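Side-chain contacts in putative iron binding protein (Bordetella pertussis Tohama I, PDB 1Y9U), which binds ferric iron through tyrosine side chains and probably serves bacterial iron uptake as a periplasmic solute-binding protein: residues A[177-182]-A[198-203]; A[105-110]-A[141-146]. All blocks are in the same frame, centred on the assembly; numbering follows the deposited sequence.

Contact 1. Residues A[177-182]-A[198-203]; sequences GGDRDV and AYYVGH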
# COMPACT_ATOMS: atom_id res chain seq x y z
N GLY A 177 -13.81 -11.44 -5.86
CA GLY A 177 -12.54 -11.77 -6.48
C GLY A 177 -11.39 -10.92 -5.98
O GLY A 177 -11.47 -10.31 -4.91
N GLY A 178 -10.33 -10.86 -6.78
CA GLY A 178 -9.16 -10.09 -6.41
C GLY A 178 -8.88 -8.96 -7.37
O GLY A 178 -9.59 -8.71 -8.34
N ASP A 179 -7.79 -8.25 -7.13
CA ASP A 179 -7.43 -7.12 -7.97
C ASP A 179 -7.05 -7.55 -9.39
O ASP A 179 -7.41 -6.89 -10.36
CB ASP A 179 -6.30 -6.29 -7.34
CG ASP A 179 -6.78 -5.22 -6.42
OD1 ASP A 179 -7.98 -5.21 -5.98
OD2 ASP A 179 -5.99 -4.33 -6.01
N ARG A 180 -6.31 -8.65 -9.52
CA ARG A 180 -5.92 -9.12 -10.83
C ARG A 180 -7.13 -9.55 -11.67
O ARG A 180 -7.09 -9.47 -12.89
CB ARG A 180 -4.87 -10.22 -10.76
CG ARG A 180 -3.52 -9.66 -10.33
CD ARG A 180 -2.51 -10.70 -10.09
NE ARG A 180 -2.62 -11.04 -8.69
CZ ARG A 180 -1.60 -11.23 -7.89
NH1 ARG A 180 -0.34 -11.21 -8.33
NH2 ARG A 180 -1.87 -11.53 -6.63
N ASP A 181 -8.20 -9.98 -11.01
CA ASP A 181 -9.44 -10.32 -11.74
C ASP A 181 -10.02 -9.14 -12.51
O ASP A 181 -10.75 -9.32 -13.48
CB ASP A 181 -10.51 -10.87 -10.79
CG ASP A 181 -10.16 -12.23 -10.24
OD1 ASP A 181 -9.48 -13.04 -10.93
OD2 ASP A 181 -10.60 -12.56 -9.13
N VAL A 182 -9.73 -7.93 -12.08
CA VAL A 182 -10.12 -6.75 -12.84
C VAL A 182 -9.49 -6.79 -14.22
O VAL A 182 -10.16 -6.53 -15.22
CB VAL A 182 -9.77 -5.45 -12.09
CG1 VAL A 182 -10.03 -4.23 -12.96
CG2 VAL A 182 -10.52 -5.36 -10.77
N ALA A 198 -1.69 -0.65 -8.33
CA ALA A 198 -0.75 -0.55 -9.43
C ALA A 198 0.30 -1.64 -9.44
O ALA A 198 0.72 -2.12 -10.47
CB ALA A 198 -0.08 0.80 -9.37
N TYR A 199 0.93 -1.97 -8.27
CA TYR A 199 1.97 -3.17 -8.18
C TYR A 199 1.48 -4.49 -8.85
O TYR A 199 2.28 -5.27 -9.40
CB TYR A 199 2.54 -3.49 -6.71
CG TYR A 199 1.50 -4.02 -5.67
CD1 TYR A 199 1.14 -5.34 -5.69
CD2 TYR A 199 0.95 -3.22 -4.69
CE1 TYR A 199 0.24 -5.85 -4.80
CE2 TYR A 199 -0.02 -3.76 -3.79
CZ TYR A 199 -0.31 -5.06 -3.86
OH TYR A 199 -1.24 -5.49 -2.95
N TYR A 200 0.19 -4.77 -8.81
CA TYR A 200 -0.21 -5.99 -9.49
C TYR A 200 0.03 -5.91 -11.00
O TYR A 200 0.29 -6.93 -11.65
CB TYR A 200 -1.66 -6.34 -9.27
CG TYR A 200 -2.00 -6.68 -7.84
CD1 TYR A 200 -2.85 -5.87 -7.08
CD2 TYR A 200 -1.48 -7.81 -7.24
CE1 TYR A 200 -3.16 -6.19 -5.79
CE2 TYR A 200 -1.80 -8.14 -5.95
CZ TYR A 200 -2.65 -7.33 -5.23
OH TYR A 200 -2.96 -7.66 -3.93
N VAL A 201 -0.03 -4.70 -11.56
CA VAL A 201 0.26 -4.49 -12.97
C VAL A 201 1.77 -4.63 -13.19
O VAL A 201 2.19 -5.15 -14.22
CB VAL A 201 -0.27 -3.13 -13.46
CG1 VAL A 201 -0.02 -2.98 -14.97
CG2 VAL A 201 -1.73 -2.96 -13.12
N GLY A 202 2.59 -4.21 -12.22
CA GLY A 202 4.01 -4.52 -12.23
C GLY A 202 4.24 -6.02 -12.34
O GLY A 202 5.05 -6.47 -13.16
N HIS A 203 3.53 -6.82 -11.55
CA HIS A 203 3.65 -8.28 -11.63
C HIS A 203 3.20 -8.80 -12.97
O HIS A 203 3.91 -9.57 -13.61
CB HIS A 203 2.83 -8.93 -10.52
CG HIS A 203 3.46 -8.82 -9.16
ND1 HIS A 203 4.55 -9.57 -8.79
CD2 HIS A 203 3.17 -8.03 -8.10
CE1 HIS A 203 4.90 -9.25 -7.56
NE2 HIS A 203 4.08 -8.32 -7.12

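Contact 2. Residues A[105-110]-A[141-146]; sequences RDRVLY and HPYNTA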
# COMPACT_ATOMS: atom_id res chain seq x y z
N ARG A 105 1.68 2.10 -2.03
CA ARG A 105 0.77 1.15 -2.69
C ARG A 105 -0.43 1.94 -3.19
O ARG A 105 -1.43 2.08 -2.50
CB ARG A 105 0.38 0.11 -1.67
CG ARG A 105 1.57 -0.79 -1.29
CD ARG A 105 1.40 -1.52 -0.00
NE ARG A 105 0.23 -2.38 0.04
CZ ARG A 105 0.20 -3.67 -0.29
NH1 ARG A 105 1.26 -4.32 -0.72
NH2 ARG A 105 -0.94 -4.32 -0.18
N ASP A 106 -0.30 2.46 -4.41
CA ASP A 106 -1.29 3.30 -5.03
C ASP A 106 -2.41 2.50 -5.64
O ASP A 106 -2.20 1.46 -6.27
CB ASP A 106 -0.70 4.28 -6.05
CG ASP A 106 0.20 3.65 -7.10
OD1 ASP A 106 1.06 2.81 -6.77
OD2 ASP A 106 0.15 4.05 -8.26
N ARG A 107 -3.62 3.01 -5.42
CA ARG A 107 -4.82 2.36 -5.92
C ARG A 107 -5.28 3.14 -7.14
O ARG A 107 -5.60 4.31 -7.05
CB ARG A 107 -5.88 2.27 -4.83
CG ARG A 107 -7.02 1.34 -5.19
CD ARG A 107 -7.66 0.66 -3.96
NE ARG A 107 -8.63 -0.39 -4.25
CZ ARG A 107 -8.29 -1.61 -4.66
NH1 ARG A 107 -7.03 -1.94 -4.86
NH2 ARG A 107 -9.23 -2.51 -4.86
N VAL A 108 -5.23 2.47 -8.29
CA VAL A 108 -5.34 3.13 -9.58
C VAL A 108 -6.50 2.55 -10.40
O VAL A 108 -7.24 1.69 -9.94
CB VAL A 108 -3.99 3.03 -10.33
CG1 VAL A 108 -2.83 3.60 -9.48
CG2 VAL A 108 -3.67 1.60 -10.72
N LEU A 109 -6.64 3.04 -11.63
CA LEU A 109 -7.65 2.57 -12.55
C LEU A 109 -6.99 1.71 -13.62
O LEU A 109 -6.10 2.17 -14.33
CB LEU A 109 -8.35 3.75 -13.22
CG LEU A 109 -9.69 3.43 -13.90
CD1 LEU A 109 -10.80 3.12 -12.88
CD2 LEU A 109 -10.11 4.56 -14.82
N TYR A 110 -7.38 0.44 -13.69
CA TYR A 110 -7.01 -0.40 -14.83
C TYR A 110 -7.96 -0.06 -15.95
O TYR A 110 -9.15 0.08 -15.70
CB TYR A 110 -7.18 -1.86 -14.51
CG TYR A 110 -6.28 -2.47 -13.43
CD1 TYR A 110 -5.39 -1.71 -12.67
CD2 TYR A 110 -6.35 -3.85 -13.18
CE1 TYR A 110 -4.62 -2.32 -11.68
CE2 TYR A 110 -5.58 -4.44 -12.21
CZ TYR A 110 -4.69 -3.68 -11.48
OH TYR A 110 -3.98 -4.29 -10.47
N HIS A 141 -12.89 -5.07 1.36
CA HIS A 141 -11.48 -5.39 1.38
C HIS A 141 -10.70 -4.17 1.85
O HIS A 141 -11.03 -3.06 1.48
CB HIS A 141 -10.98 -5.81 0.01
CG HIS A 141 -9.58 -6.34 0.06
ND1 HIS A 141 -8.47 -5.52 0.01
CD2 HIS A 141 -9.12 -7.59 0.26
CE1 HIS A 141 -7.38 -6.26 0.12
NE2 HIS A 141 -7.75 -7.52 0.29
N PRO A 142 -9.67 -4.35 2.69
CA PRO A 142 -8.85 -3.21 3.12
C PRO A 142 -8.38 -2.24 2.03
O PRO A 142 -8.26 -1.05 2.29
CB PRO A 142 -7.68 -3.88 3.81
CG PRO A 142 -8.28 -5.09 4.40
CD PRO A 142 -9.28 -5.58 3.39
N TYR A 143 -8.10 -2.72 0.82
CA TYR A 143 -7.68 -1.80 -0.23
C TYR A 143 -8.77 -0.78 -0.52
O TYR A 143 -8.50 0.39 -0.81
CB TYR A 143 -7.40 -2.55 -1.52
CG TYR A 143 -6.27 -3.55 -1.52
CD1 TYR A 143 -6.20 -4.52 -2.53
CD2 TYR A 143 -5.27 -3.52 -0.58
CE1 TYR A 143 -5.16 -5.43 -2.57
CE2 TYR A 143 -4.23 -4.42 -0.61
CZ TYR A 143 -4.19 -5.37 -1.61
OH TYR A 143 -3.14 -6.26 -1.63
N ASN A 144 -10.01 -1.25 -0.51
CA ASN A 144 -11.15 -0.39 -0.79
C ASN A 144 -11.56 0.44 0.41
O ASN A 144 -11.87 1.62 0.24
CB ASN A 144 -12.32 -1.20 -1.33
CG ASN A 144 -12.14 -1.63 -2.78
OD1 ASN A 144 -11.45 -0.97 -3.55
ND2 ASN A 144 -12.74 -2.77 -3.14
N THR A 145 -11.57 -0.12 1.62
CA THR A 145 -11.96 0.70 2.77
C THR A 145 -11.00 1.82 3.02
O THR A 145 -11.40 2.88 3.46
CB THR A 145 -12.17 -0.09 4.05
OG1 THR A 145 -10.94 -0.74 4.41
CG2 THR A 145 -13.22 -1.19 3.88
N ALA A 146 -9.72 1.63 2.71
CA ALA A 146 -8.77 2.72 2.85
C ALA A 146 -9.08 3.86 1.87
O ALA A 146 -8.96 5.03 2.23
CB ALA A 146 -7.35 2.22 2.64

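Contact 1. Residues A[177-182]-A[198-203]
Asp179 OD2, gripped by the backbone N of Asn197 and by a salt bridge from Arg107 NH1, lies at the edge of the Tyr200 ring, 3.4 Å from Tyr200 CE1. The carboxylate and the ring stand nearly perpendicular, 81° apart, and Asp179 CB packs from outside the ring plane, 3.5 Å from Tyr200 CD1. On that same side of the plane, Arg180 bends at chi3 (-91°) and brings its guanidinium up beside CD2 and CE2: Tyr200 CD2 sits over the centre of one guanidinium face, 3.5 Å from Arg180 CZ. The planes are inclined by 52°, a slanted contact and not a flat stack. In one of its two conformers, Tyr199 lays CE1 over the opposite face of the Tyr200 ring. Two successive helix residues thus meet one tyrosine from a single side, consistent with second-shell residues that help to place a metal ligand. Tyr199 and Tyr200 bind Fe(3+) in this protein, although no iron is bound here, and Tyr200 OH is hydrogen-bonded to Tyr143 OH. The contact joins the starts of helices 179-187 and 198-206, connected through strand 193-197, while Tyr110 of strand 100-112 packs against Tyr200 and Val201.

Contact 2. Residues A[105-110]-A[141-146]
Arg107 grips Asn144 side-on, its NE and NH2 both donating to the one oxygen OD1, each at 3.0 Å. In this periplasmic binding protein fold the bonds join strand 100-112 to the first turn of helix 142-155, whose local axes cross nearly at right angles (85°). The acceptor lies near the guanidinium plane, but the two donors approach from the same face of the amide, above its carbonyl plane, and the N-H...O angles are bent, that at NE to 144°. Asn144 ND2 is held in turn by Ser138 O, which fixes the amide's rotation. The third nitrogen, Arg107 NH1, reaches both Asn197 OD1 and Asp179 OD2. Arg107 extends away from its own backbone N (chi1 -167°) toward the helix, and one face of its guanidinium is covered by Tyr143 CB, 3.4 Å from Arg107 CZ. Two residues earlier on the strand, Arg105, salt-bridged through NH1 to Glu276, brings NH2 to within 3.3 Å of Tyr143 OH, whose hydrogen-bond partner is Tyr200 OH. The two arginines meet this Fe(3+)-binding phenol from one side of its plane, and His141 CE1 lies over the other face. The charge of Arg105 may favour the deprotonated phenol when iron is bound. The helix itself begins with an N-cap: His141 ND1 accepts from Tyr143 N at 2.9 Å.

After the strands and helices of its first hundred residues, the chain enters strand 100-112, and contact 2 closes the 30-residue loop between 105-110 and 141-146. Only afterwards does contact 1 open, closing a shorter 15-residue loop that holds the rest of helix 179-187 and strand 193-197. The two follow one another in series, with neither nesting nor crossing, yet in space their centres lie about 10 Å apart. Strand 100-112 links them, since it pairs antiparallel with strand 193-197 and a backbone bond joins Asp106 to Ala198. Together they bring three iron-binding tyrosines, Tyr143, Tyr199 and Tyr200, from the starts of two helices to one place, consistent with a common metal site.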